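Local structure of acyl-CoA thioesterase (Alicyclobacillus acidocaldarius subsp. acidocaldarius, 3RQB) at residues Y169-D174 with E229-A234; V135-A140 with W149-L154; K74-V79 with M98-E103. The protein is of unknown function but adopts a double hotdog fold and probably hydrolyses acyl-CoA thioesters. All coordinates share one frame; numbering follows the deposited sequence.

Contact 1: residues Y169-D174 with E229-A234; sequences YQWMRD and ELLGVA
Two neighbouring antiparallel strands in the C-terminal hotdog domain meet here, with Trp171 laid against Leu231 and Tyr169 beside Val233. The two backbones alternate between pair types. Gln170 with Gly232 and Met172 with Leu230 are hydrogen-bonded pairs, whose bonds include Gly232 N to Gln170 O (3.0 Å) and Leu230 N to Met172 O (2.8 Å). Trp171-Leu231 between them and Tyr169-Val233 beyond are non-hydrogen-bonded pairs, and their side chains share one face of the sheet. On that face Leu231 CD1 sits over the centre of the six-membered ring of Trp171, 4.0 Å from its centroid and 12° off the ring normal, a CH-pi contact. With CG anti to the backbone N (chi1 -173°), Leu231 sends this branch above the indole, while its CB lies 3.7 Å from Trp171 CZ3. The indole NE1 turns to the carbonyl of Pro130. Tyr169 and Val233 lie alongside each other, the CG1 methyl of Val233 reaching the edge of the phenol ring. On the other face, selenomethionine Met172 passes its methyl CE over the side-chain-less Gly232 and reaches Leu188 of helix 182-188, which Leu230 also touches. At the strand end Glu229 is salt-bridged through OE2 to Arg153, and its aliphatic part runs past that of Arg173, with Glu229 CG 3.8 Å from Arg173 CD.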
loop_
_atom_site.group_PDB
_atom_site.type_symbol
_atom_site.label_atom_id
_atom_site.label_comp_id
_atom_site.label_asym_id
_atom_site.label_seq_id
_atom_site.Cartn_x
_atom_site.Cartn_y
_atom_site.Cartn_z
ATOM N N TYR B 169 -7.337 -13.030 14.090
ATOM C CA TYR B 169 -6.371 -14.097 13.804
ATOM C C TYR B 169 -7.099 -15.252 13.125
ATOM O O TYR B 169 -8.192 -15.627 13.548
ATOM C CB TYR B 169 -5.724 -14.647 15.077
ATOM C CG TYR B 169 -4.982 -13.649 15.946
ATOM C CD1 TYR B 169 -4.588 -12.407 15.461
ATOM C CD2 TYR B 169 -4.670 -13.967 17.268
ATOM C CE1 TYR B 169 -3.904 -11.503 16.282
ATOM C CE2 TYR B 169 -3.992 -13.081 18.089
ATOM C CZ TYR B 169 -3.611 -11.849 17.602
ATOM O OH TYR B 169 -2.935 -10.973 18.437
ATOM N N GLN B 170 -6.508 -15.817 12.079
ATOM C CA GLN B 170 -7.078 -17.016 11.482
ATOM C C GLN B 170 -6.056 -17.936 10.825
ATOM O O GLN B 170 -5.047 -17.492 10.268
ATOM C CB GLN B 170 -8.160 -16.643 10.470
ATOM C CG GLN B 170 -7.636 -15.984 9.206
ATOM C CD GLN B 170 -8.722 -15.205 8.471
ATOM O OE1 GLN B 170 -9.671 -14.707 9.090
ATOM N NE2 GLN B 170 -8.586 -15.096 7.145
ATOM N N TRP B 171 -6.333 -19.230 10.898
ATOM C CA TRP B 171 -5.630 -20.185 10.072
ATOM C C TRP B 171 -6.390 -20.238 8.770
ATOM O O TRP B 171 -7.625 -20.271 8.758
ATOM C CB TRP B 171 -5.617 -21.565 10.718
ATOM C CG TRP B 171 -4.781 -21.639 11.955
ATOM C CD1 TRP B 171 -5.223 -21.808 13.239
ATOM C CD2 TRP B 171 -3.354 -21.543 12.028
ATOM N NE1 TRP B 171 -4.159 -21.824 14.105
ATOM C CE2 TRP B 171 -2.999 -21.665 13.391
ATOM C CE3 TRP B 171 -2.340 -21.365 11.075
ATOM C CZ2 TRP B 171 -1.669 -21.614 13.826
ATOM C CZ3 TRP B 171 -1.018 -21.315 11.506
ATOM C CH2 TRP B 171 -0.698 -21.438 12.871
HETATM N N MSE B 172 -5.654 -20.228 7.671
HETATM C CA MSE B 172 -6.273 -20.246 6.360
HETATM C C MSE B 172 -5.371 -20.924 5.337
HETATM O O MSE B 172 -4.136 -20.839 5.406
HETATM C CB MSE B 172 -6.565 -18.816 5.911
HETATM C CG MSE B 172 -5.295 -18.026 5.671
HETATM SE SE MSE B 172 -5.485 -16.113 5.878
HETATM C CE MSE B 172 -3.602 -15.635 5.770
ATOM N N ARG B 173 -6.009 -21.589 4.383
ATOM C CA ARG B 173 -5.334 -22.173 3.243
ATOM C C ARG B 173 -6.334 -22.234 2.107
ATOM O O ARG B 173 -7.531 -22.039 2.313
ATOM C CB ARG B 173 -4.806 -23.569 3.564
ATOM C CG ARG B 173 -5.886 -24.604 3.801
ATOM C CD ARG B 173 -5.297 -26.007 3.758
ATOM N NE ARG B 173 -6.211 -27.024 4.278
ATOM C CZ ARG B 173 -7.300 -27.448 3.640
ATOM N NH1 ARG B 173 -7.621 -26.923 2.464
ATOM N NH2 ARG B 173 -8.073 -28.389 4.177
ATOM N N ASP B 174 -5.840 -22.449 0.896
ATOM C CA ASP B 174 -6.718 -22.775 -0.215
ATOM C C ASP B 174 -7.479 -24.029 0.147
ATOM O O ASP B 174 -6.935 -24.934 0.778
ATOM C CB ASP B 174 -5.916 -23.057 -1.483
ATOM C CG ASP B 174 -5.035 -21.889 -1.893
ATOM O OD1 ASP B 174 -3.786 -22.017 -1.814
ATOM O OD2 ASP B 174 -5.598 -20.846 -2.297
ATOM N N GLU B 229 -1.135 -24.815 6.103
ATOM C CA GLU B 229 -1.996 -23.698 6.491
ATOM C C GLU B 229 -1.164 -22.485 6.903
ATOM O O GLU B 229 0.010 -22.617 7.242
ATOM C CB GLU B 229 -2.944 -24.100 7.629
ATOM C CG GLU B 229 -3.996 -25.110 7.222
ATOM C CD GLU B 229 -5.015 -25.380 8.311
ATOM O OE1 GLU B 229 -5.892 -24.507 8.540
ATOM O OE2 GLU B 229 -4.935 -26.473 8.926
ATOM N N LEU B 230 -1.771 -21.302 6.856
ATOM C CA LEU B 230 -1.078 -20.076 7.245
ATOM C C LEU B 230 -1.862 -19.285 8.277
ATOM O O LEU B 230 -3.077 -19.459 8.433
ATOM C CB LEU B 230 -0.838 -19.193 6.031
ATOM C CG LEU B 230 -0.318 -19.964 4.829
ATOM C CD1 LEU B 230 -0.266 -19.054 3.620
ATOM C CD2 LEU B 230 1.042 -20.550 5.153
ATOM N N LEU B 231 -1.153 -18.406 8.977
ATOM C CA LEU B 231 -1.788 -17.562 9.965
ATOM C C LEU B 231 -1.816 -16.125 9.504
ATOM O O LEU B 231 -0.774 -15.480 9.396
ATOM C CB LEU B 231 -1.043 -17.633 11.286
ATOM C CG LEU B 231 -1.835 -16.871 12.340
ATOM C CD1 LEU B 231 -3.068 -17.680 12.697
ATOM C CD2 LEU B 231 -0.993 -16.562 13.572
ATOM N N GLY B 232 -3.006 -15.622 9.214
ATOM C CA GLY B 232 -3.162 -14.207 8.933
ATOM C C GLY B 232 -3.497 -13.406 10.180
ATOM O O GLY B 232 -4.121 -13.909 11.116
ATOM N N VAL B 233 -3.089 -12.144 10.184
ATOM C CA VAL B 233 -3.473 -11.207 11.225
ATOM C C VAL B 233 -3.910 -9.914 10.563
ATOM O O VAL B 233 -3.099 -9.212 9.959
ATOM C CB VAL B 233 -2.289 -10.868 12.146
ATOM C CG1 VAL B 233 -2.728 -9.863 13.222
ATOM C CG2 VAL B 233 -1.701 -12.138 12.760
ATOM N N ALA B 234 -5.178 -9.568 10.712
ATOM C CA ALA B 234 -5.666 -8.332 10.138
ATOM C C ALA B 234 -6.116 -7.428 11.259
ATOM O O ALA B 234 -6.842 -7.851 12.161
ATOM C CB ALA B 234 -6.807 -8.604 9.177
#

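Contact 2: residues V135-A140 with W149-L154; sequences VPRFVA and WYHVRL
Arg137 stretches its side chain across His151, and this is the close-packed part of the contact. A first torsion of 177° points the chain away from its own backbone N and, extended as far as NE, its carbons pass over one face of the imidazole. Arg137 CG makes a CH-pi contact 4.0 Å from the ring centroid, and the guanidinium plane beyond is turned only 19° from the ring, with His151 CD2 over one of its faces. From there Arg137 NH2 bonds Tyr150 O at 3.0 Å; the oxygen lies in the guanidinium plane, but the nitrogen stands above the plane of the carbonyl. A straight backbone bond, Phe138 N to Val152 O at 2.7 Å, joins the loop to the strand one residue on from Arg137. The loop 135-140 crosses the edge of 150-156, the outermost strand of the C-terminal hotdog sheet within this chain, whose other edge pairs with strand 168-174. Val135 is buried, like His151, its CG1 3.4 Å from Arg153 CB, and its carbonyl receives a weak bond from Arg153 NE (2.9 Å); Glu229 takes the NH1 of that arginine. The opposite character belongs to Pro136, which points away into solvent, and to partly exposed Phe138, which meets Leu154 by CB atoms 3.8 Å apart while its ring leads away from the strand.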
loop_
_atom_site.group_PDB
_atom_site.type_symbol
_atom_site.label_atom_id
_atom_site.label_comp_id
_atom_site.label_asym_id
_atom_site.label_seq_id
_atom_site.Cartn_x
_atom_site.Cartn_y
_atom_site.Cartn_z
ATOM N N VAL B 135 -7.960 -25.552 16.563
ATOM C CA VAL B 135 -8.957 -24.627 16.042
ATOM C C VAL B 135 -9.842 -25.319 15.022
ATOM O O VAL B 135 -9.347 -25.936 14.079
ATOM C CB VAL B 135 -8.304 -23.398 15.385
ATOM C CG1 VAL B 135 -9.369 -22.397 14.957
ATOM C CG2 VAL B 135 -7.313 -22.754 16.346
ATOM N N PRO B 136 -11.161 -25.229 15.221
ATOM C CA PRO B 136 -12.181 -25.770 14.316
ATOM C C PRO B 136 -12.348 -24.901 13.078
ATOM O O PRO B 136 -12.230 -23.675 13.156
ATOM C CB PRO B 136 -13.451 -25.685 15.152
ATOM C CG PRO B 136 -13.236 -24.469 15.988
ATOM C CD PRO B 136 -11.756 -24.437 16.310
ATOM N N ARG B 137 -12.643 -25.523 11.946
ATOM C CA ARG B 137 -12.925 -24.755 10.749
ATOM C C ARG B 137 -14.164 -23.899 10.985
ATOM O O ARG B 137 -15.129 -24.316 11.637
ATOM C CB ARG B 137 -13.131 -25.665 9.541
ATOM C CG ARG B 137 -13.506 -24.915 8.275
ATOM C CD ARG B 137 -13.794 -25.850 7.111
ATOM N NE ARG B 137 -13.531 -25.205 5.823
ATOM C CZ ARG B 137 -13.859 -25.722 4.640
ATOM N NH1 ARG B 137 -14.478 -26.894 4.574
ATOM N NH2 ARG B 137 -13.577 -25.063 3.520
ATOM N N PHE B 138 -14.122 -22.689 10.453
ATOM C CA PHE B 138 -15.203 -21.740 10.632
ATOM C C PHE B 138 -16.103 -21.727 9.406
ATOM O O PHE B 138 -15.642 -21.496 8.295
ATOM C CB PHE B 138 -14.616 -20.351 10.878
ATOM C CG PHE B 138 -15.518 -19.231 10.465
ATOM C CD1 PHE B 138 -16.400 -18.663 11.375
ATOM C CD2 PHE B 138 -15.481 -18.738 9.168
ATOM C CE1 PHE B 138 -17.231 -17.624 10.998
ATOM C CE2 PHE B 138 -16.310 -17.705 8.781
ATOM C CZ PHE B 138 -17.187 -17.146 9.697
ATOM N N VAL B 139 -17.388 -21.986 9.602
ATOM C CA VAL B 139 -18.334 -21.939 8.490
ATOM C C VAL B 139 -19.423 -20.905 8.720
ATOM O O VAL B 139 -20.250 -21.043 9.623
ATOM C CB VAL B 139 -18.985 -23.302 8.232
ATOM C CG1 VAL B 139 -17.995 -24.232 7.535
ATOM C CG2 VAL B 139 -19.502 -23.904 9.541
ATOM N N ALA B 140 -19.413 -19.869 7.889
ATOM C CA ALA B 140 -20.407 -18.813 7.966
ATOM C C ALA B 140 -21.798 -19.360 7.652
ATOM O O ALA B 140 -21.958 -20.202 6.766
ATOM C CB ALA B 140 -20.049 -17.679 7.018
ATOM N N TRP B 149 -13.893 -21.680 -1.379
ATOM C CA TRP B 149 -12.587 -21.942 -1.969
ATOM C C TRP B 149 -11.465 -21.814 -0.949
ATOM O O TRP B 149 -10.280 -21.854 -1.303
ATOM C CB TRP B 149 -12.341 -20.993 -3.144
ATOM C CG TRP B 149 -13.382 -21.111 -4.199
ATOM C CD1 TRP B 149 -14.175 -20.112 -4.701
ATOM C CD2 TRP B 149 -13.773 -22.308 -4.864
ATOM N NE1 TRP B 149 -15.026 -20.620 -5.656
ATOM C CE2 TRP B 149 -14.798 -21.964 -5.775
ATOM C CE3 TRP B 149 -13.349 -23.638 -4.787
ATOM C CZ2 TRP B 149 -15.405 -22.908 -6.602
ATOM C CZ3 TRP B 149 -13.951 -24.572 -5.605
ATOM C CH2 TRP B 149 -14.972 -24.204 -6.501
ATOM N N TYR B 150 -11.835 -21.600 0.308
ATOM C CA TYR B 150 -10.837 -21.462 1.359
ATOM C C TYR B 150 -11.207 -22.256 2.587
ATOM O O TYR B 150 -12.388 -22.406 2.920
ATOM C CB TYR B 150 -10.594 -19.986 1.702
ATOM C CG TYR B 150 -10.056 -19.236 0.512
ATOM C CD1 TYR B 150 -8.690 -19.192 0.255
ATOM C CD2 TYR B 150 -10.916 -18.622 -0.386
ATOM C CE1 TYR B 150 -8.194 -18.531 -0.855
ATOM C CE2 TYR B 150 -10.436 -17.957 -1.497
ATOM C CZ TYR B 150 -9.073 -17.912 -1.732
ATOM O OH TYR B 150 -8.600 -17.247 -2.847
ATOM N N HIS B 151 -10.180 -22.783 3.243
ATOM C CA HIS B 151 -10.364 -23.442 4.519
ATOM C C HIS B 151 -9.847 -22.520 5.614
ATOM O O HIS B 151 -8.641 -22.352 5.795
ATOM C CB HIS B 151 -9.621 -24.781 4.550
ATOM C CG HIS B 151 -9.875 -25.583 5.789
ATOM N ND1 HIS B 151 -9.219 -25.344 6.980
ATOM C CD2 HIS B 151 -10.717 -26.619 6.024
ATOM C CE1 HIS B 151 -9.650 -26.198 7.892
ATOM N NE2 HIS B 151 -10.556 -26.984 7.337
ATOM N N VAL B 152 -10.772 -21.958 6.375
ATOM C CA VAL B 152 -10.410 -21.030 7.431
ATOM C C VAL B 152 -10.765 -21.591 8.801
ATOM O O VAL B 152 -11.913 -21.969 9.063
ATOM C CB VAL B 152 -11.130 -19.683 7.260
ATOM C CG1 VAL B 152 -10.689 -18.705 8.338
ATOM C CG2 VAL B 152 -10.882 -19.124 5.868
ATOM N N ARG B 153 -9.771 -21.658 9.673
ATOM C CA ARG B 153 -10.041 -21.909 11.074
ATOM C C ARG B 153 -9.926 -20.557 11.786
ATOM O O ARG B 153 -8.846 -19.973 11.869
ATOM C CB ARG B 153 -9.068 -22.944 11.637
ATOM C CG ARG B 153 -8.468 -23.841 10.570
ATOM C CD ARG B 153 -7.671 -24.977 11.175
ATOM N NE ARG B 153 -8.510 -26.155 11.360
ATOM C CZ ARG B 153 -8.274 -27.332 10.791
ATOM N NH1 ARG B 153 -7.214 -27.494 10.012
ATOM N NH2 ARG B 153 -9.092 -28.354 11.010
ATOM N N LEU B 154 -11.051 -20.041 12.264
ATOM C CA LEU B 154 -11.035 -18.742 12.918
ATOM C C LEU B 154 -10.656 -18.868 14.382
ATOM O O LEU B 154 -11.176 -19.724 15.112
ATOM C CB LEU B 154 -12.372 -18.020 12.792
ATOM C CG LEU B 154 -12.325 -16.633 13.443
ATOM C CD1 LEU B 154 -11.496 -15.652 12.621
ATOM C CD2 LEU B 154 -13.721 -16.103 13.642
#

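Contact 3: residues K74-V79 with M98-E103; sequences KVAPFV and MMQDGE
The open end of the hairpin formed by strands 77-87 and 91-100, in the N-terminal hotdog domain, is held by the side chain of Gln100 reaching back to Lys74, Ala76 and Pro77. Gln100 runs extended beyond CG and brings its amide into the bend of the incoming chain. Its NE2 donates almost straight to Lys74 O (2.9 Å, 170° at the hydrogen), an oxygen that lies in the amide plane, although the nitrogen stands well above the carbonyl plane of Lys74. The same NE2 also bonds Pro77 O at 3.2 Å and, weakly, Ala76 O. OE1 accepts a weak bond from Lys74 N, so both ends of the amide are engaged and its rotation is fixed. Beyond Gln100 a type I' turn, Gln100 to Glu103, leads into strand 103-113. One residue pair into the hairpin, Val79 and Met99 form a hydrogen-bonded antiparallel pair, with Val79 N to Met99 O at 2.7 Å; their side chains meet on one face, Val79 CG1 lying 3.6 Å from Met99 CE. Phe78 and Met98, by contrast, approach Thr47 of helix 41-53. Met98 bends at its last torsion (chi3 -57°) and brings its selenium over one face of the Phe78 ring, offset toward the rim: a Met-aromatic contact, with Met98 SE 4.3 Å from the ring centroid.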
loop_
_atom_site.group_PDB
_atom_site.type_symbol
_atom_site.label_atom_id
_atom_site.label_comp_id
_atom_site.label_asym_id
_atom_site.label_seq_id
_atom_site.Cartn_x
_atom_site.Cartn_y
_atom_site.Cartn_z
ATOM N N LYS B 74 -18.057 -7.006 -13.933
ATOM C CA LYS B 74 -19.180 -7.851 -14.338
ATOM C C LYS B 74 -18.673 -9.280 -14.401
ATOM O O LYS B 74 -17.452 -9.484 -14.450
ATOM C CB LYS B 74 -19.724 -7.425 -15.705
ATOM C CG LYS B 74 -20.379 -6.040 -15.741
ATOM C CD LYS B 74 -19.387 -4.923 -16.078
ATOM C CE LYS B 74 -20.110 -3.690 -16.628
ATOM N NZ LYS B 74 -21.592 -3.740 -16.390
ATOM N N VAL B 75 -19.555 -10.285 -14.408
ATOM C CA VAL B 75 -18.970 -11.606 -14.552
ATOM C C VAL B 75 -19.110 -11.836 -16.036
ATOM O O VAL B 75 -20.134 -12.271 -16.578
ATOM C CB VAL B 75 -19.803 -12.655 -13.793
ATOM C CG1 VAL B 75 -19.092 -13.991 -13.802
ATOM C CG2 VAL B 75 -20.072 -12.189 -12.357
ATOM N N ALA B 76 -17.988 -11.552 -16.666
ATOM C CA ALA B 76 -17.896 -11.415 -18.094
ATOM C C ALA B 76 -16.483 -11.748 -18.469
ATOM O O ALA B 76 -15.594 -11.710 -17.621
ATOM C CB ALA B 76 -18.254 -9.995 -18.531
ATOM N N PRO B 77 -16.263 -12.085 -19.731
ATOM C CA PRO B 77 -14.883 -11.925 -20.178
ATOM C C PRO B 77 -14.427 -10.487 -19.921
ATOM O O PRO B 77 -15.237 -9.546 -19.873
ATOM C CB PRO B 77 -14.972 -12.172 -21.682
ATOM C CG PRO B 77 -16.216 -12.973 -21.872
ATOM C CD PRO B 77 -17.166 -12.515 -20.808
ATOM N N PHE B 78 -13.120 -10.352 -19.729
ATOM C CA PHE B 78 -12.444 -9.080 -19.545
ATOM C C PHE B 78 -11.139 -9.156 -20.297
ATOM O O PHE B 78 -10.755 -10.218 -20.798
ATOM C CB PHE B 78 -12.128 -8.827 -18.086
ATOM C CG PHE B 78 -11.280 -9.884 -17.483
ATOM C CD1 PHE B 78 -9.912 -9.828 -17.588
ATOM C CD2 PHE B 78 -11.857 -10.958 -16.829
ATOM C CE1 PHE B 78 -9.134 -10.815 -17.032
ATOM C CE2 PHE B 78 -11.081 -11.956 -16.275
ATOM C CZ PHE B 78 -9.724 -11.882 -16.372
ATOM N N VAL B 79 -10.475 -8.012 -20.393
ATOM C CA VAL B 79 -9.194 -7.920 -21.062
ATOM C C VAL B 79 -8.197 -7.184 -20.173
ATOM O O VAL B 79 -8.546 -6.195 -19.530
ATOM C CB VAL B 79 -9.359 -7.189 -22.395
ATOM C CG1 VAL B 79 -8.401 -6.013 -22.495
ATOM C CG2 VAL B 79 -9.160 -8.153 -23.534
HETATM N N MSE B 98 -7.431 -3.592 -16.556
HETATM C CA MSE B 98 -8.427 -4.595 -16.922
HETATM C C MSE B 98 -9.693 -3.931 -17.450
HETATM O O MSE B 98 -10.301 -3.116 -16.763
HETATM C CB MSE B 98 -8.767 -5.492 -15.729
HETATM C CG MSE B 98 -9.921 -6.456 -16.004
HETATM SE SE MSE B 98 -10.568 -7.371 -14.408
HETATM C CE MSE B 98 -8.883 -8.231 -13.824
HETATM N N MSE B 99 -10.089 -4.292 -18.667
HETATM C CA MSE B 99 -11.278 -3.720 -19.294
HETATM C C MSE B 99 -12.334 -4.757 -19.629
HETATM O O MSE B 99 -12.014 -5.868 -20.034
HETATM C CB MSE B 99 -10.891 -2.968 -20.567
HETATM C CG MSE B 99 -10.226 -1.636 -20.300
HETATM SE SE MSE B 99 -8.999 -1.112 -21.712
HETATM C CE MSE B 99 -7.698 -2.581 -21.561
ATOM N N GLN B 100 -13.594 -4.376 -19.446
ATOM C CA GLN B 100 -14.741 -5.134 -19.945
ATOM C C GLN B 100 -15.646 -4.179 -20.699
ATOM O O GLN B 100 -15.962 -3.097 -20.194
ATOM C CB GLN B 100 -15.541 -5.720 -18.795
ATOM C CG GLN B 100 -15.080 -7.059 -18.342
ATOM C CD GLN B 100 -15.740 -7.451 -17.051
ATOM O OE1 GLN B 100 -16.109 -6.588 -16.249
ATOM N NE2 GLN B 100 -15.910 -8.755 -16.840
ATOM N N ASP B 101 -16.077 -4.568 -21.895
ATOM C CA ASP B 101 -16.969 -3.715 -22.675
ATOM C C ASP B 101 -16.360 -2.325 -22.880
ATOM O O ASP B 101 -17.059 -1.315 -22.774
ATOM C CB ASP B 101 -18.329 -3.565 -21.979
ATOM C CG ASP B 101 -18.939 -4.897 -21.584
ATOM O OD1 ASP B 101 -19.439 -5.607 -22.485
ATOM O OD2 ASP B 101 -18.934 -5.223 -20.371
ATOM N N GLY B 102 -15.057 -2.273 -23.147
ATOM C CA GLY B 102 -14.386 -1.020 -23.461
ATOM C C GLY B 102 -14.121 -0.063 -22.305
ATOM O O GLY B 102 -13.469 0.961 -22.479
ATOM N N GLU B 103 -14.605 -0.384 -21.115
ATOM C CA GLU B 103 -14.409 0.515 -19.984
ATOM C C GLU B 103 -13.405 -0.054 -18.980
ATOM O O GLU B 103 -13.271 -1.275 -18.842
ATOM C CB GLU B 103 -15.748 0.843 -19.312
ATOM C CG GLU B 103 -16.565 1.904 -20.048
ATOM C CD GLU B 103 -17.930 2.150 -19.416
ATOM O OE1 GLU B 103 -18.792 1.245 -19.490
ATOM O OE2 GLU B 103 -18.138 3.250 -18.850
#

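Followed from the N terminus, the three contacts close their loops in series, without nesting or crossing. Contact 3 comes first, joining the two arms of a hairpin in the N-terminal hotdog domain. Contact 2 then closes a loop of eight residues lacking helix and strand, laying 135-140 against strand 150-156. Contact 1 spans 54 residues, among them three helices and strand 206-215, before 229-234 returns to 168-174. Contacts 1 and 2 adjoin: strands 150-156 and 168-174 are sheet neighbours, with Arg153 N 2.7 Å from Trp171 O in a probable hydrogen bond. Contact 3 lies apart, its nearest atoms about 17 Å from contact 1 and about 11 Å from contact 2.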